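PDB 1YA6: DNA alpha-glucosyltransferase from Enterobacteria phage T4, which belongs to the GT-B clan of glycosyltransferases, proteins built from two Rossmann-like domains that face each other across a cleft. Local coordinates for residues R27-K32 and C393-F398; V174-P179 and L304-E309. One frame throughout, in Å; residues are numbered along the deposited sequence.

Helix 390-402 takes part in interaction 1 and is also tied to interaction 2. Interaction 1 lies on the flank of the N-terminal domain, where helix 390-402 meets helix 18-32. Interaction 2 lies in the cleft, where the segment leaving strand 174-176 runs beside the 304-309 loop of the other domain. Their centres are about 15 Å apart, and a salt bridge joins them: Glu396 OE2 is 3.3 Å from Arg306 NH2. Interaction 2 contributes Glu309 to the pockets of uridine-5'-diphosphate and of a cobalt hexammine(III). Interaction 1 stands back from them, the side chain of Phe394 being about 12 Å from uridine-5'-diphosphate and from a cobalt hexammine(III).

Interaction 1: R27-K32 and C393-F398; sequences RDWFIK and CFKEQF
The indole of Trp29 receives Phe394 on one face and two other phenylalanines at its edge. Phe394 CB sits squarely over the five-membered ring, 3.4 Å from its centroid and only 7° off the ring normal, which makes a CH-pi contact. The ring of Phe394 then continues past the indole, the two side chains running alongside each other in opposite directions, with the two ring planes inclined at an oblique angle. At the far edge of the six-membered ring, near the indole plane, Phe398 CD2 comes within 3.6 Å of Trp29 CZ3. Phe398 CB reaches the neighbouring corner, 3.6 Å from Trp29 CH2. Phe30 joins from the same helix as the indole: its CE2 also lies at the indole edge, while one face of its own ring carries Trp29 CE3, offset toward the rim. That same Phe30 CE2 meets the edge of the Phe398 ring, 3.8 Å from Phe398 CD2.

Trp29, Phe394 and Phe398 thus form an aromatic cluster between segments 27-32 and 393-398, whose local axes approach to 10.9 Å and cross at -77°. Helix 18-32 connects adjacent parallel strands 5-10 and 36-42 in a beta-alpha-beta crossover, and helix 390-402 is the last of the chain. A C-terminal helix that returns to pack on the N-terminal domain is a familiar feature of the GT-B fold.

Trp29 reaches across because its CG is turned anti to the backbone N (chi1 -174°), which extends the indole from its helix toward the other. Its CZ2 lies 3.7 Å from the backbone Lys395 N, whereas the ammonium group of Lys395 turns away to a salt bridge with Asp399. Behind the cluster, Phe30 rests on Ile6 and Val37 of the sheet, and Phe394 on Pro180.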
loop_
_atom_site.group_PDB
_atom_site.type_symbol
_atom_site.label_atom_id
_atom_site.label_comp_id
_atom_site.label_asym_id
_atom_site.label_seq_id
_atom_site.Cartn_x
_atom_site.Cartn_y
_atom_site.Cartn_z
ATOM N N ARG C 27 3.409 12.302 -6.626
ATOM C CA ARG C 27 2.957 13.501 -7.301
ATOM C C ARG C 27 2.738 14.607 -6.266
ATOM O O ARG C 27 3.220 15.731 -6.424
ATOM C CB ARG C 27 1.658 13.216 -8.049
ATOM C CG ARG C 27 0.978 14.465 -8.547
ATOM C CD ARG C 27 -0.124 14.150 -9.542
ATOM N NE ARG C 27 -0.950 15.327 -9.797
ATOM C CZ ARG C 27 -1.886 15.776 -8.965
ATOM N NH1 ARG C 27 -2.585 16.855 -9.273
ATOM N NH2 ARG C 27 -2.141 15.129 -7.839
ATOM N N ASP C 28 2.026 14.272 -5.195
ATOM C CA ASP C 28 1.741 15.236 -4.145
ATOM C C ASP C 28 2.991 15.910 -3.603
ATOM O O ASP C 28 3.011 17.128 -3.428
ATOM C CB ASP C 28 0.981 14.569 -3.000
ATOM C CG ASP C 28 -0.431 14.190 -3.386
ATOM O OD1 ASP C 28 -1.086 14.997 -4.088
ATOM O OD2 ASP C 28 -0.892 13.098 -2.986
ATOM N N TRP C 29 4.034 15.122 -3.354
ATOM C CA TRP C 29 5.291 15.641 -2.822
ATOM C C TRP C 29 6.034 16.598 -3.761
ATOM O O TRP C 29 6.527 17.635 -3.325
ATOM C CB TRP C 29 6.214 14.476 -2.465
ATOM C CG TRP C 29 7.466 14.892 -1.778
ATOM C CD1 TRP C 29 7.640 15.077 -0.436
ATOM C CD2 TRP C 29 8.718 15.210 -2.398
ATOM N NE1 TRP C 29 8.929 15.490 -0.184
ATOM C CE2 TRP C 29 9.611 15.579 -1.369
ATOM C CE3 TRP C 29 9.172 15.219 -3.721
ATOM C CZ2 TRP C 29 10.931 15.953 -1.622
ATOM C CZ3 TRP C 29 10.489 15.593 -3.974
ATOM C CH2 TRP C 29 11.352 15.954 -2.929
ATOM N N PHE C 30 6.153 16.239 -5.037
ATOM C CA PHE C 30 6.839 17.101 -5.999
ATOM C C PHE C 30 6.085 18.423 -6.107
ATOM O O PHE C 30 6.684 19.488 -6.138
ATOM C CB PHE C 30 6.896 16.448 -7.384
ATOM C CG PHE C 30 8.018 15.466 -7.558
ATOM C CD1 PHE C 30 7.755 14.107 -7.705
ATOM C CD2 PHE C 30 9.339 15.904 -7.602
ATOM C CE1 PHE C 30 8.789 13.192 -7.895
ATOM C CE2 PHE C 30 10.385 15.000 -7.791
ATOM C CZ PHE C 30 10.109 13.638 -7.938
ATOM N N ILE C 31 4.762 18.346 -6.175
ATOM C CA ILE C 31 3.949 19.544 -6.269
ATOM C C ILE C 31 4.156 20.403 -5.013
ATOM O O ILE C 31 4.382 21.621 -5.098
ATOM C CB ILE C 31 2.466 19.177 -6.417
ATOM C CG1 ILE C 31 2.244 18.470 -7.755
ATOM C CG2 ILE C 31 1.607 20.421 -6.328
ATOM C CD1 ILE C 31 0.804 18.081 -8.018
ATOM N N LYS C 32 4.085 19.757 -3.853
ATOM C CA LYS C 32 4.273 20.425 -2.570
ATOM C C LYS C 32 5.649 21.086 -2.494
ATOM O O LYS C 32 5.843 22.020 -1.729
ATOM C CB LYS C 32 4.108 19.402 -1.436
ATOM C CG LYS C 32 4.285 19.931 -0.019
ATOM C CD LYS C 32 3.291 19.234 0.912
ATOM C CE LYS C 32 3.465 19.635 2.377
ATOM N NZ LYS C 32 4.775 19.177 2.944
ATOM N N CYS C 393 11.280 10.455 3.444
ATOM C CA CYS C 393 11.614 9.509 2.381
ATOM C C CYS C 393 11.794 10.011 0.967
ATOM O O CYS C 393 12.729 9.589 0.271
ATOM C CB CYS C 393 10.594 8.387 2.375
ATOM S SG CYS C 393 10.509 7.528 3.946
ATOM N N PHE C 394 10.905 10.893 0.523
ATOM C CA PHE C 394 11.018 11.415 -0.828
ATOM C C PHE C 394 12.204 12.354 -0.940
ATOM O O PHE C 394 12.845 12.424 -1.989
ATOM C CB PHE C 394 9.718 12.109 -1.254
ATOM C CG PHE C 394 8.680 11.159 -1.783
ATOM C CD1 PHE C 394 7.487 10.941 -1.091
ATOM C CD2 PHE C 394 8.917 10.435 -2.955
ATOM C CE1 PHE C 394 6.551 10.010 -1.557
ATOM C CE2 PHE C 394 7.985 9.505 -3.424
ATOM C CZ PHE C 394 6.808 9.292 -2.727
ATOM N N LYS C 395 12.504 13.063 0.146
ATOM C CA LYS C 395 13.642 13.985 0.171
ATOM C C LYS C 395 14.878 13.107 0.027
ATOM O O LYS C 395 15.832 13.441 -0.661
ATOM C CB LYS C 395 13.678 14.753 1.504
ATOM C CG LYS C 395 14.761 15.826 1.604
ATOM C CD LYS C 395 14.409 17.075 0.793
ATOM C CE LYS C 395 15.415 17.341 -0.336
ATOM N NZ LYS C 395 16.831 17.479 0.150
ATOM N N GLU C 396 14.827 11.963 0.683
ATOM C CA GLU C 396 15.899 10.978 0.646
ATOM C C GLU C 396 16.102 10.569 -0.819
ATOM O O GLU C 396 17.192 10.703 -1.377
ATOM C CB GLU C 396 15.446 9.780 1.478
ATOM C CG GLU C 396 16.495 8.864 2.059
ATOM C CD GLU C 396 15.940 8.143 3.288
ATOM O OE1 GLU C 396 15.771 8.822 4.332
ATOM O OE2 GLU C 396 15.650 6.921 3.211
ATOM N N GLN C 397 15.022 10.086 -1.434
ATOM C CA GLN C 397 15.032 9.640 -2.823
ATOM C C GLN C 397 15.321 10.750 -3.832
ATOM O O GLN C 397 15.892 10.482 -4.889
ATOM C CB GLN C 397 13.692 8.971 -3.154
ATOM C CG GLN C 397 13.330 7.856 -2.178
ATOM C CD GLN C 397 11.869 7.459 -2.231
ATOM O OE1 GLN C 397 11.376 6.733 -1.357
ATOM N NE2 GLN C 397 11.165 7.930 -3.252
ATOM N N PHE C 398 14.934 11.985 -3.517
ATOM C CA PHE C 398 15.184 13.108 -4.426
ATOM C C PHE C 398 16.671 13.457 -4.444
ATOM O O PHE C 398 17.218 13.838 -5.481
ATOM C CB PHE C 398 14.360 14.344 -4.017
ATOM C CG PHE C 398 14.537 15.533 -4.941
ATOM C CD1 PHE C 398 15.724 16.262 -4.951
ATOM C CD2 PHE C 398 13.527 15.902 -5.820
ATOM C CE1 PHE C 398 15.899 17.332 -5.824
ATOM C CE2 PHE C 398 13.695 16.973 -6.694
ATOM C CZ PHE C 398 14.879 17.684 -6.696
#

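Interaction 2: V174-P179 and L304-E309. With UDP (uridine-5'-diphosphate), chain I; NCO (cobalt hexammine(III)), chain F.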
loop_
_atom_site.group_PDB
_atom_site.type_symbol
_atom_site.label_atom_id
_atom_site.label_comp_id
_atom_site.label_asym_id
_atom_site.label_seq_id
_atom_site.Cartn_x
_atom_site.Cartn_y
_atom_site.Cartn_z
ATOM N N VAL C 174 21.946 0.047 -7.800
ATOM C CA VAL C 174 20.605 -0.105 -7.261
ATOM C C VAL C 174 20.496 0.431 -5.847
ATOM O O VAL C 174 21.122 -0.078 -4.926
ATOM C CB VAL C 174 20.176 -1.572 -7.279
ATOM C CG1 VAL C 174 18.788 -1.720 -6.674
ATOM C CG2 VAL C 174 20.188 -2.080 -8.708
ATOM N N TYR C 175 19.688 1.469 -5.684
ATOM C CA TYR C 175 19.480 2.091 -4.383
ATOM C C TYR C 175 18.201 1.593 -3.693
ATOM O O TYR C 175 17.305 1.040 -4.327
ATOM C CB TYR C 175 19.439 3.611 -4.548
ATOM C CG TYR C 175 20.789 4.230 -4.835
ATOM C CD1 TYR C 175 21.747 4.356 -3.823
ATOM C CD2 TYR C 175 21.106 4.708 -6.111
ATOM C CE1 TYR C 175 22.988 4.948 -4.069
ATOM C CE2 TYR C 175 22.350 5.304 -6.374
ATOM C CZ TYR C 175 23.285 5.423 -5.345
ATOM O OH TYR C 175 24.506 6.034 -5.576
ATOM N N ASN C 176 18.122 1.800 -2.387
ATOM C CA ASN C 176 16.970 1.359 -1.626
ATOM C C ASN C 176 15.969 2.488 -1.424
ATOM O O ASN C 176 16.332 3.666 -1.477
ATOM C CB ASN C 176 17.428 0.822 -0.262
ATOM C CG ASN C 176 16.332 0.100 0.470
ATOM O OD1 ASN C 176 15.790 0.595 1.462
ATOM N ND2 ASN C 176 15.979 -1.079 -0.026
ATOM N N PHE C 177 14.706 2.125 -1.198
ATOM C CA PHE C 177 13.677 3.123 -0.974
ATOM C C PHE C 177 12.526 2.538 -0.191
ATOM O O PHE C 177 12.416 1.326 -0.030
ATOM C CB PHE C 177 13.155 3.689 -2.310
ATOM C CG PHE C 177 12.057 2.865 -2.947
ATOM C CD1 PHE C 177 10.722 3.234 -2.802
ATOM C CD2 PHE C 177 12.357 1.707 -3.668
ATOM C CE1 PHE C 177 9.705 2.465 -3.361
ATOM C CE2 PHE C 177 11.349 0.923 -4.233
ATOM C CZ PHE C 177 10.016 1.302 -4.080
ATOM N N GLN C 178 11.675 3.426 0.299
ATOM C CA GLN C 178 10.488 3.061 1.041
ATOM C C GLN C 178 9.362 3.850 0.371
ATOM O O GLN C 178 9.539 5.023 0.030
ATOM C CB GLN C 178 10.615 3.490 2.507
ATOM C CG GLN C 178 11.761 2.836 3.276
ATOM C CD GLN C 178 11.953 3.455 4.656
ATOM O OE1 GLN C 178 11.023 3.516 5.462
ATOM N NE2 GLN C 178 13.160 3.914 4.928
ATOM N N PRO C 179 8.204 3.212 0.150
ATOM C CA PRO C 179 7.052 3.871 -0.482
ATOM C C PRO C 179 6.413 4.791 0.556
ATOM O O PRO C 179 5.567 4.370 1.351
ATOM C CB PRO C 179 6.165 2.694 -0.881
ATOM C CG PRO C 179 6.432 1.708 0.211
ATOM C CD PRO C 179 7.925 1.792 0.424
ATOM N N LEU C 304 12.718 -8.025 2.518
ATOM C CA LEU C 304 12.433 -7.178 3.670
ATOM C C LEU C 304 13.631 -6.346 4.121
ATOM O O LEU C 304 14.722 -6.872 4.362
ATOM C CB LEU C 304 11.952 -8.039 4.850
ATOM C CG LEU C 304 10.681 -8.879 4.674
ATOM C CD1 LEU C 304 10.378 -9.608 5.974
ATOM C CD2 LEU C 304 9.507 -7.981 4.286
ATOM N N GLN C 305 13.420 -5.041 4.229
ATOM C CA GLN C 305 14.468 -4.148 4.685
ATOM C C GLN C 305 13.855 -3.036 5.530
ATOM O O GLN C 305 13.897 -3.112 6.755
ATOM C CB GLN C 305 15.250 -3.581 3.502
ATOM C CG GLN C 305 16.663 -3.180 3.883
ATOM C CD GLN C 305 17.593 -3.086 2.694
ATOM O OE1 GLN C 305 17.693 -4.016 1.899
ATOM N NE2 GLN C 305 18.294 -1.963 2.573
ATOM N N ARG C 306 13.260 -2.028 4.895
ATOM C CA ARG C 306 12.658 -0.923 5.643
ATOM C C ARG C 306 11.258 -0.573 5.174
ATOM O O ARG C 306 10.556 0.206 5.812
ATOM C CB ARG C 306 13.506 0.344 5.522
ATOM C CG ARG C 306 14.941 0.242 6.013
ATOM C CD ARG C 306 15.627 1.592 5.865
ATOM N NE ARG C 306 15.583 2.061 4.482
ATOM C CZ ARG C 306 15.860 3.303 4.091
ATOM N NH1 ARG C 306 15.788 3.619 2.805
ATOM N NH2 ARG C 306 16.200 4.232 4.975
ATOM N N SER C 307 10.846 -1.151 4.056
ATOM C CA SER C 307 9.544 -0.837 3.485
ATOM C C SER C 307 8.309 -1.453 4.116
ATOM O O SER C 307 8.133 -2.669 4.111
ATOM C CB SER C 307 9.538 -1.177 1.991
ATOM O OG SER C 307 10.603 -0.528 1.317
ATOM N N LEU C 308 7.456 -0.599 4.667
ATOM C CA LEU C 308 6.191 -1.062 5.203
ATOM C C LEU C 308 5.254 -0.833 4.016
ATOM O O LEU C 308 5.671 -0.254 3.003
ATOM C CB LEU C 308 5.734 -0.222 6.398
ATOM C CG LEU C 308 6.224 -0.631 7.786
ATOM C CD1 LEU C 308 5.540 0.266 8.826
ATOM C CD2 LEU C 308 5.907 -2.107 8.056
ATOM N N GLU C 309 4.006 -1.274 4.137
ATOM C CA GLU C 309 3.024 -1.124 3.070
ATOM C C GLU C 309 2.030 -0.002 3.349
ATOM O O GLU C 309 1.742 0.311 4.502
ATOM C CB GLU C 309 2.274 -2.433 2.892
ATOM C CG GLU C 309 3.188 -3.583 2.558
ATOM C CD GLU C 309 2.421 -4.853 2.286
ATOM O OE1 GLU C 309 1.960 -5.485 3.259
ATOM O OE2 GLU C 309 2.260 -5.201 1.095
HETATM N N1 UDP I . -6.638 0.087 -1.266
HETATM C C2 UDP I . -7.803 0.707 -1.641
HETATM N N3 UDP I . -8.838 -0.142 -1.946
HETATM C C4 UDP I . -8.829 -1.517 -1.892
HETATM C C5 UDP I . -7.586 -2.084 -1.458
HETATM C C6 UDP I . -6.559 -1.279 -1.169
HETATM O O2 UDP I . -7.916 1.922 -1.691
HETATM O O4 UDP I . -9.844 -2.146 -2.214
HETATM C "C1'" UDP I . -5.479 0.945 -1.002
HETATM C "C2'" UDP I . -4.838 0.719 0.360
HETATM O "O2'" UDP I . -5.456 1.552 1.318
HETATM C "C3'" UDP I . -3.387 1.103 0.079
HETATM C "C4'" UDP I . -3.184 0.642 -1.363
HETATM O "O4'" UDP I . -4.501 0.636 -1.969
HETATM O "O3'" UDP I . -3.239 2.508 0.168
HETATM C "C5'" UDP I . -2.566 -0.727 -1.526
HETATM O "O5'" UDP I . -1.170 -0.672 -1.256
HETATM P PA UDP I . -0.492 -1.611 -0.155
HETATM O O1A UDP I . 0.965 -1.296 -0.148
HETATM O O2A UDP I . -1.278 -1.490 1.098
HETATM O O3A UDP I . -0.699 -3.148 -0.694
HETATM P PB UDP I . -0.757 -3.772 -2.205
HETATM O O1B UDP I . 0.016 -5.045 -2.166
HETATM O O2B UDP I . -2.175 -3.793 -2.637
HETATM O O3B UDP I . 0.038 -2.730 -3.107
HETATM CO CO NCO F . 3.685 -3.974 -2.538
HETATM N N1 NCO F . 2.109 -3.241 -1.543
HETATM N N2 NCO F . 4.840 -2.558 -1.708
HETATM N N3 NCO F . 4.009 -5.173 -0.994
HETATM N N4 NCO F . 5.272 -4.704 -3.500
HETATM N N5 NCO F . 2.513 -5.379 -3.388
HETATM N N6 NCO F . 3.283 -2.738 -4.085
#
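Asn176 OD1 accepts two weak hydrogen bonds from the guanidinium edge of Arg306, 3.4 Å from NE and 3.3 Å from NH1, each bent to 145°. The bend of the arginine chain at chi3 (-57°) turns this edge to the asparagine. On Asn176 a second flat group is laid, the amide of Gln305: the two planes are 5° apart and stacked, with Asn176 CG 3.5 Å from Gln305 NE2. Farther along, Gln178 CG packs on Arg306 CB at 3.8 Å, and Pro179 CG rests 3.5 Å from Leu308 O. Ser307 OG comes close to the Phe177 carbonyl at a poor angle for a hydrogen bond; the hydroxyl is instead hydrogen-bonded to His143 ND1.

Outside this shell, Gln388 spans both segments, bonding Pro179 O and Leu308 N. Gln295 and Ser297 both hold Glu309 OE1.

With that oxygen fixed, Glu309 OE2 meets cobalt hexammine(III), hydrogen-bonded to N3 at 2.7 Å and more loosely to N1. OE2 also forms a salt bridge with Lys212, which itself bonds uridine-5'-diphosphate. Placed at the N-cap of helix 310-318, Glu309 brings the contact to both ligand pockets in the interdomain cleft of a GT-B protein.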